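Local structure of ornithine cyclodeaminase (3MGJ) at residues I6-H11 and I78-L83. The protein probably converts ornithine to proline with release of ammonia, using NAD(+), and is represented here by its N-terminal Saccharop_dh_N domain. Residues are numbered along the deposited sequence; the frame is centred on the assembly and turned at random.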
loop_
_atom_site.group_PDB
_atom_site.type_symbol
_atom_site.label_atom_id
_atom_site.label_comp_id
_atom_site.label_asym_id
_atom_site.label_seq_id
_atom_site.Cartn_x
_atom_site.Cartn_y
_atom_site.Cartn_z
ATOM N N ILE A 6 4.400 5.933 12.563
ATOM C CA ILE A 6 3.284 6.785 12.165
ATOM C C ILE A 6 2.275 5.988 11.379
ATOM O O ILE A 6 2.543 4.871 10.987
ATOM C CB ILE A 6 3.727 8.009 11.322
ATOM C CG1 ILE A 6 4.157 7.571 9.928
ATOM C CG2 ILE A 6 4.835 8.738 12.018
ATOM C CD1 ILE A 6 4.009 8.625 8.903
ATOM N N GLU A 7 1.112 6.566 11.138
ATOM C CA GLU A 7 0.108 5.896 10.336
ATOM C C GLU A 7 -0.553 6.866 9.388
ATOM O O GLU A 7 -0.932 7.945 9.785
ATOM C CB GLU A 7 -0.914 5.265 11.249
ATOM C CG GLU A 7 -2.070 4.634 10.578
ATOM C CD GLU A 7 -2.907 3.908 11.597
ATOM O OE1 GLU A 7 -2.434 2.858 12.074
ATOM O OE2 GLU A 7 -4.004 4.396 11.964
ATOM N N LEU A 8 -0.629 6.507 8.116
ATOM C CA LEU A 8 -1.417 7.291 7.177
ATOM C C LEU A 8 -2.763 6.642 7.096
ATOM O O LEU A 8 -2.882 5.443 7.263
ATOM C CB LEU A 8 -0.795 7.326 5.784
ATOM C CG LEU A 8 0.456 8.170 5.579
ATOM C CD1 LEU A 8 0.403 9.350 6.508
ATOM C CD2 LEU A 8 1.677 7.356 5.858
ATOM N N ARG A 9 -3.783 7.434 6.830
ATOM C CA ARG A 9 -5.135 6.910 6.769
ATOM C C ARG A 9 -5.885 7.612 5.646
ATOM O O ARG A 9 -5.722 8.810 5.422
ATOM C CB ARG A 9 -5.813 7.136 8.109
ATOM C CG ARG A 9 -7.098 6.414 8.323
ATOM C CD ARG A 9 -7.792 6.971 9.558
ATOM N NE ARG A 9 -9.045 6.279 9.871
ATOM C CZ ARG A 9 -10.236 6.564 9.340
ATOM N NH1 ARG A 9 -10.372 7.532 8.432
ATOM N NH2 ARG A 9 -11.301 5.865 9.719
ATOM N N GLY A 10 -6.682 6.847 4.909
ATOM C CA GLY A 10 -7.492 7.404 3.846
ATOM C C GLY A 10 -7.290 6.762 2.491
ATOM O O GLY A 10 -7.469 5.559 2.319
ATOM N N HIS A 11 -6.931 7.593 1.517
ATOM C CA HIS A 11 -6.741 7.148 0.150
ATOM C C HIS A 11 -5.298 7.010 -0.238
ATOM O O HIS A 11 -4.801 7.724 -1.092
ATOM C CB HIS A 11 -7.474 8.065 -0.808
ATOM C CG HIS A 11 -8.902 7.679 -0.986
ATOM N ND1 HIS A 11 -9.780 7.590 0.076
ATOM C CD2 HIS A 11 -9.600 7.307 -2.085
ATOM C CE1 HIS A 11 -10.963 7.206 -0.365
ATOM N NE2 HIS A 11 -10.882 7.026 -1.674
ATOM N N ILE A 78 -6.258 12.487 3.067
ATOM C CA ILE A 78 -5.576 11.686 4.065
ATOM C C ILE A 78 -5.278 12.419 5.366
ATOM O O ILE A 78 -5.035 13.621 5.385
ATOM C CB ILE A 78 -4.244 11.107 3.516
ATOM C CG1 ILE A 78 -3.225 12.225 3.355
ATOM C CG2 ILE A 78 -4.456 10.339 2.189
ATOM C CD1 ILE A 78 -2.057 12.070 4.256
ATOM N N GLU A 79 -5.311 11.673 6.460
ATOM C CA GLU A 79 -4.796 12.149 7.720
ATOM C C GLU A 79 -3.621 11.299 8.188
ATOM O O GLU A 79 -3.592 10.094 7.996
ATOM C CB GLU A 79 -5.890 12.208 8.786
ATOM C CG GLU A 79 -6.896 11.076 8.760
ATOM C CD GLU A 79 -8.322 11.562 9.012
ATOM O OE1 GLU A 79 -8.675 12.658 8.514
ATOM O OE2 GLU A 79 -9.087 10.846 9.703
ATOM N N GLU A 80 -2.646 11.970 8.785
ATOM C CA GLU A 80 -1.456 11.363 9.346
ATOM C C GLU A 80 -1.545 11.441 10.890
ATOM O O GLU A 80 -2.080 12.400 11.431
ATOM C CB GLU A 80 -0.242 12.128 8.785
ATOM C CG GLU A 80 1.150 11.601 9.155
ATOM C CD GLU A 80 1.657 12.153 10.478
ATOM O OE1 GLU A 80 0.916 12.923 11.121
ATOM O OE2 GLU A 80 2.787 11.815 10.883
ATOM N N VAL A 81 -1.065 10.419 11.598
ATOM C CA VAL A 81 -0.996 10.452 13.064
ATOM C C VAL A 81 0.202 9.680 13.547
ATOM O O VAL A 81 0.718 8.839 12.839
ATOM C CB VAL A 81 -2.223 9.824 13.776
ATOM C CG1 VAL A 81 -3.511 10.450 13.304
ATOM C CG2 VAL A 81 -2.227 8.319 13.605
ATOM N N GLU A 82 0.629 9.960 14.774
ATOM C CA GLU A 82 1.718 9.225 15.381
ATOM C C GLU A 82 1.178 8.102 16.233
ATOM O O GLU A 82 0.062 8.166 16.733
ATOM C CB GLU A 82 2.593 10.146 16.214
ATOM C CG GLU A 82 3.361 11.154 15.379
ATOM C CD GLU A 82 4.106 12.182 16.222
ATOM O OE1 GLU A 82 4.574 11.832 17.335
ATOM O OE2 GLU A 82 4.225 13.341 15.757
ATOM N N LEU A 83 1.985 7.060 16.375
ATOM C CA LEU A 83 1.655 5.945 17.240
ATOM C C LEU A 83 2.648 5.876 18.399
ATOM O O LEU A 83 3.869 5.913 18.190
ATOM C CB LEU A 83 1.686 4.627 16.463
ATOM C CG LEU A 83 0.831 4.449 15.203
ATOM C CD1 LEU A 83 1.064 3.060 14.650
ATOM C CD2 LEU A 83 -0.657 4.679 15.442
#
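Glu7 and Val81 form a hydrogen-bonded antiparallel pair: Glu7 N reaches Val81 O at 2.9 Å, and Val81 N returns to Glu7 O at 3.1 Å. Two residues along, Arg9 and Glu79 repeat the pattern, although the bond from Arg9 N to Glu79 O is more bent, at 132° about the hydrogen. On the face that carries Glu7, Arg9, Glu79 and Val81, the side chains of Arg9 and Glu79 run side by side. The salt bridge from Arg9 NH1 to Glu79 OE2 is long, 3.8 Å, and the oxygen sits off the guanidinium plane, so charges attract without a directed N-H. Nearer the start of 6-11, Glu7 CB touches Val81 CG2.

The other face carries Ile6, Leu8, Glu80 and Glu82. Glu80 has CG anti to its own N (chi1 -176°) and then bends, laying CG 3.6 Å from Leu8 CD1 and crossing Ile6 at about a right angle, with OE2 3.9 Å from Ile6 CG2. Putting an alanine in place of Ile6 removes CG1, CG2 and CD1 and would probably leave a gap between Glu80 and Leu65.

The contact joins the first strand of this domain, 2-10, to the last, 78-83, outermost in the chain's antiparallel sheet. Ile6 and Leu8 are also hydrogen-bonded through their backbones to Ile51 and Ala49 of strand 47-55. Helix 58-74 covers the Ile6 face, with Leu65 on Ile6 and Leu68 on Glu80.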